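Local coordinates for Sn-glycerol-3-phosphate ABC transporter substrate-binding protein UspB (Mycobacterium tuberculosis, PDB 4MFI) that probably binds glycerophosphocholine outside the membrane and delivers it to an ABC transporter for import into the mycobacterial cell, at residues R144-L156 with P300-P312. Sequence-based numbering, arbitrary orientation.
Sequences RHYAVPYARSTPL and PACPTGGAGLAIP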
loop_
_atom_site.group_PDB
_atom_site.type_symbol
_atom_site.label_atom_id
_atom_site.label_comp_id
_atom_site.label_asym_id
_atom_site.label_seq_id
_atom_site.Cartn_x
_atom_site.Cartn_y
_atom_site.Cartn_z
ATOM N N ARG A 144 19.480 -0.450 -5.727
ATOM C CA ARG A 144 19.185 -1.826 -6.106
ATOM C C ARG A 144 17.740 -2.161 -5.800
ATOM O O ARG A 144 17.191 -1.696 -4.797
ATOM C CB ARG A 144 20.100 -2.788 -5.352
ATOM C CG ARG A 144 21.571 -2.475 -5.555
ATOM C CD ARG A 144 22.471 -3.518 -4.935
ATOM N NE ARG A 144 23.871 -3.228 -5.230
ATOM C CZ ARG A 144 24.643 -2.431 -4.497
ATOM N NH1 ARG A 144 24.158 -1.850 -3.405
ATOM N NH2 ARG A 144 25.905 -2.223 -4.851
ATOM N N HIS A 145 17.125 -2.972 -6.660
ATOM C CA HIS A 145 15.724 -3.364 -6.484
ATOM C C HIS A 145 15.638 -4.795 -5.985
ATOM O O HIS A 145 16.346 -5.668 -6.480
ATOM C CB HIS A 145 14.942 -3.241 -7.795
ATOM C CG HIS A 145 14.784 -1.836 -8.282
ATOM N ND1 HIS A 145 15.764 -1.182 -8.995
ATOM C CD2 HIS A 145 13.755 -0.960 -8.167
ATOM C CE1 HIS A 145 15.350 0.036 -9.296
ATOM N NE2 HIS A 145 14.132 0.195 -8.806
ATOM N N TYR A 146 14.755 -5.039 -5.019
ATOM C CA TYR A 146 14.655 -6.352 -4.388
ATOM C C TYR A 146 13.325 -7.068 -4.587
ATOM O O TYR A 146 13.152 -8.184 -4.115
ATOM C CB TYR A 146 14.989 -6.250 -2.896
ATOM C CG TYR A 146 16.436 -5.907 -2.664
ATOM C CD1 TYR A 146 17.400 -6.906 -2.574
ATOM C CD2 TYR A 146 16.853 -4.580 -2.592
ATOM C CE1 TYR A 146 18.736 -6.593 -2.382
ATOM C CE2 TYR A 146 18.185 -4.259 -2.404
ATOM C CZ TYR A 146 19.122 -5.268 -2.294
ATOM O OH TYR A 146 20.452 -4.950 -2.104
ATOM N N ALA A 147 12.389 -6.433 -5.283
ATOM C CA ALA A 147 11.129 -7.076 -5.628
ATOM C C ALA A 147 10.486 -6.356 -6.799
ATOM O O ALA A 147 10.961 -5.302 -7.221
ATOM C CB ALA A 147 10.177 -7.101 -4.426
ATOM N N VAL A 148 9.411 -6.942 -7.319
ATOM C CA VAL A 148 8.625 -6.375 -8.411
ATOM C C VAL A 148 7.185 -6.232 -7.895
ATOM O O VAL A 148 6.663 -7.155 -7.276
ATOM C CB VAL A 148 8.675 -7.314 -9.644
ATOM C CG1 VAL A 148 7.735 -6.847 -10.753
ATOM C CG2 VAL A 148 10.102 -7.440 -10.170
ATOM N N PRO A 149 6.537 -5.080 -8.138
ATOM C CA PRO A 149 5.174 -4.895 -7.618
ATOM C C PRO A 149 4.189 -5.912 -8.193
ATOM O O PRO A 149 4.283 -6.252 -9.377
ATOM C CB PRO A 149 4.805 -3.486 -8.093
ATOM C CG PRO A 149 5.670 -3.261 -9.308
ATOM C CD PRO A 149 6.974 -3.933 -8.953
ATOM N N TYR A 150 3.258 -6.383 -7.367
ATOM C CA TYR A 150 2.351 -7.461 -7.763
ATOM C C TYR A 150 0.907 -7.172 -7.349
ATOM O O TYR A 150 0.022 -7.066 -8.199
ATOM C CB TYR A 150 2.835 -8.766 -7.137
ATOM C CG TYR A 150 1.980 -9.994 -7.377
ATOM C CD1 TYR A 150 1.920 -10.600 -8.632
ATOM C CD2 TYR A 150 1.280 -10.586 -6.331
ATOM C CE1 TYR A 150 1.167 -11.748 -8.839
ATOM C CE2 TYR A 150 0.523 -11.735 -6.527
ATOM C CZ TYR A 150 0.469 -12.310 -7.780
ATOM O OH TYR A 150 -0.270 -13.458 -7.972
ATOM N N ALA A 151 0.672 -7.039 -6.044
ATOM C CA ALA A 151 -0.667 -6.778 -5.512
ATOM C C ALA A 151 -0.629 -5.442 -4.783
ATOM O O ALA A 151 -0.356 -5.387 -3.581
ATOM C CB ALA A 151 -1.089 -7.894 -4.563
ATOM N N ARG A 152 -0.868 -4.365 -5.525
ATOM C CA ARG A 152 -0.626 -3.016 -5.022
ATOM C C ARG A 152 -1.909 -2.208 -4.880
ATOM O O ARG A 152 -2.851 -2.379 -5.649
ATOM C CB ARG A 152 0.372 -2.279 -5.928
ATOM C CG ARG A 152 1.667 -3.076 -6.226
ATOM C CD ARG A 152 2.402 -3.574 -4.957
ATOM N NE ARG A 152 2.479 -2.482 -4.001
ATOM C CZ ARG A 152 3.425 -1.548 -3.981
ATOM N NH1 ARG A 152 4.489 -1.629 -4.781
ATOM N NH2 ARG A 152 3.319 -0.549 -3.120
ATOM N N SER A 153 -1.920 -1.322 -3.887
ATOM C CA SER A 153 -3.075 -0.500 -3.562
ATOM C C SER A 153 -2.591 0.896 -3.209
ATOM O O SER A 153 -1.387 1.123 -3.058
ATOM C CB SER A 153 -3.759 -1.082 -2.337
ATOM O OG SER A 153 -2.831 -1.104 -1.265
ATOM N N THR A 154 -3.527 1.833 -3.083
ATOM C CA THR A 154 -3.243 3.141 -2.498
ATOM C C THR A 154 -4.435 3.543 -1.645
ATOM O O THR A 154 -5.506 2.939 -1.740
ATOM C CB THR A 154 -3.060 4.258 -3.557
ATOM O OG1 THR A 154 -4.338 4.606 -4.102
ATOM C CG2 THR A 154 -2.104 3.849 -4.665
ATOM N N PRO A 155 -4.268 4.575 -0.813
ATOM C CA PRO A 155 -5.470 5.152 -0.208
ATOM C C PRO A 155 -6.324 5.871 -1.258
ATOM O O PRO A 155 -5.839 6.260 -2.328
ATOM C CB PRO A 155 -4.898 6.157 0.797
ATOM C CG PRO A 155 -3.527 5.623 1.116
ATOM C CD PRO A 155 -3.039 5.121 -0.212
ATOM N N LEU A 156 -7.598 6.041 -0.931
ATOM C CA LEU A 156 -8.565 6.690 -1.802
ATOM C C LEU A 156 -9.520 7.474 -0.907
ATOM O O LEU A 156 -9.798 7.051 0.216
ATOM C CB LEU A 156 -9.329 5.624 -2.583
ATOM C CG LEU A 156 -10.079 6.065 -3.833
ATOM C CD1 LEU A 156 -9.120 6.681 -4.836
ATOM C CD2 LEU A 156 -10.810 4.867 -4.441
ATOM N N PRO A 300 3.060 15.117 -4.739
ATOM C CA PRO A 300 2.417 13.855 -4.358
ATOM C C PRO A 300 2.237 13.733 -2.850
ATOM O O PRO A 300 3.178 13.960 -2.078
ATOM C CB PRO A 300 3.408 12.791 -4.840
ATOM C CG PRO A 300 4.166 13.436 -5.918
ATOM C CD PRO A 300 4.235 14.904 -5.598
ATOM N N ALA A 301 1.027 13.377 -2.441
ATOM C CA ALA A 301 0.729 13.228 -1.020
ATOM C C ALA A 301 -0.146 12.012 -0.811
ATOM O O ALA A 301 -1.114 12.037 -0.050
ATOM C CB ALA A 301 0.076 14.489 -0.464
ATOM N N CYS A 302 0.216 10.936 -1.504
ATOM C CA CYS A 302 -0.518 9.684 -1.437
ATOM C C CYS A 302 0.480 8.539 -1.500
ATOM O O CYS A 302 1.237 8.442 -2.457
ATOM C CB CYS A 302 -1.486 9.580 -2.614
ATOM S SG CYS A 302 -2.501 8.079 -2.582
ATOM N N PRO A 303 0.487 7.665 -0.484
ATOM C CA PRO A 303 1.416 6.534 -0.502
ATOM C C PRO A 303 0.867 5.388 -1.331
ATOM O O PRO A 303 -0.303 5.380 -1.729
ATOM C CB PRO A 303 1.459 6.111 0.969
ATOM C CG PRO A 303 0.063 6.397 1.437
ATOM C CD PRO A 303 -0.323 7.689 0.748
ATOM N N THR A 304 1.725 4.414 -1.589
ATOM C CA THR A 304 1.274 3.148 -2.137
ATOM C C THR A 304 1.308 2.103 -1.027
ATOM O O THR A 304 1.796 2.370 0.074
ATOM C CB THR A 304 2.177 2.710 -3.268
ATOM O OG1 THR A 304 3.491 2.543 -2.741
ATOM C CG2 THR A 304 2.203 3.776 -4.362
ATOM N N GLY A 305 0.791 0.914 -1.312
ATOM C CA GLY A 305 0.740 -0.151 -0.332
ATOM C C GLY A 305 0.642 -1.501 -1.009
ATOM O O GLY A 305 0.554 -1.588 -2.237
ATOM N N GLY A 306 0.656 -2.562 -0.212
ATOM C CA GLY A 306 0.529 -3.909 -0.746
ATOM C C GLY A 306 1.836 -4.680 -0.792
ATOM O O GLY A 306 2.730 -4.448 0.023
ATOM N N ALA A 307 1.951 -5.590 -1.758
ATOM C CA ALA A 307 3.040 -6.566 -1.761
ATOM C C ALA A 307 3.645 -6.808 -3.136
ATOM O O ALA A 307 2.984 -6.632 -4.170
ATOM C CB ALA A 307 2.555 -7.886 -1.172
ATOM N N GLY A 308 4.907 -7.232 -3.129
ATOM C CA GLY A 308 5.649 -7.522 -4.338
ATOM C C GLY A 308 6.233 -8.920 -4.341
ATOM O O GLY A 308 6.181 -9.636 -3.337
ATOM N N LEU A 309 6.812 -9.305 -5.472
ATOM C CA LEU A 309 7.403 -10.629 -5.627
ATOM C C LEU A 309 8.924 -10.548 -5.595
ATOM O O LEU A 309 9.524 -9.748 -6.326
ATOM C CB LEU A 309 6.948 -11.256 -6.948
ATOM C CG LEU A 309 5.444 -11.450 -7.121
ATOM C CD1 LEU A 309 5.128 -12.042 -8.494
ATOM C CD2 LEU A 309 4.893 -12.340 -6.015
ATOM N N ALA A 310 9.540 -11.371 -4.746
ATOM C CA ALA A 310 10.991 -11.370 -4.562
ATOM C C ALA A 310 11.578 -12.754 -4.841
ATOM O O ALA A 310 10.865 -13.759 -4.817
ATOM C CB ALA A 310 11.337 -10.939 -3.139
ATOM N N ILE A 311 12.885 -12.794 -5.079
ATOM C CA ILE A 311 13.600 -14.033 -5.369
ATOM C C ILE A 311 14.669 -14.243 -4.301
ATOM O O ILE A 311 15.587 -13.438 -4.177
ATOM C CB ILE A 311 14.287 -13.953 -6.754
ATOM C CG1 ILE A 311 13.264 -13.650 -7.853
ATOM C CG2 ILE A 311 15.060 -15.236 -7.067
ATOM C CD1 ILE A 311 13.904 -13.452 -9.226
ATOM N N PRO A 312 14.557 -15.325 -3.517
ATOM C CA PRO A 312 15.573 -15.587 -2.491
ATOM C C PRO A 312 16.993 -15.701 -3.051
ATOM O O PRO A 312 17.207 -16.211 -4.160
ATOM C CB PRO A 312 15.128 -16.926 -1.902
ATOM C CG PRO A 312 13.633 -16.906 -2.075
ATOM C CD PRO A 312 13.434 -16.276 -3.434
HETATM O O HOH W 1 14.483 -10.449 -4.724
#
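Tyr146 O touches Ala310 CB, and a water bridges the same oxygen to Ile311 N. Ala147 lays its CA and CB against the carbonyl oxygen of Leu309. At Val148 the antiparallel pairing with Leu309 begins, Leu309 N giving a 2.8 Å bond to Val148 O. Next comes a classic beta bulge: Tyr150 and Ala151 both donate their backbone N-H to Ala307 O, Tyr150 N lying in the carbonyl plane on a lone pair at 3.2 Å. With CG anti to the backbone N (chi1 177°), the Tyr150 ring swings over to Leu309, whose CD2 sits over one face in a CH-pi contact, 4.2 Å from the ring centroid, while CD1 touches CD1 of the ring at 3.5 Å; the phenol OH goes on to Glu53. Arg152 folds back, bent at chi2 (-54°) and chi3 (-46°), bringing NE to Gly305 O at 2.8 Å. Ser153 N reaches that same oxygen at 3.0 Å from the opposite face of its carbonyl plane, and Arg152 NH2 adds a weak bond. Past Thr154, Pro155 sets its ring against Pro303, CG to CG 3.7 Å, with Cys302 SG beside its CD. The two segments are consistent with strands crossing between the lobes of a periplasmic-binding-protein fold, probably part of its hinge. The Gly305 O bonds and the Asp138 salt bridge to NH2 would together hold the guanidinium in place, Asp138 probably balancing its buried charge.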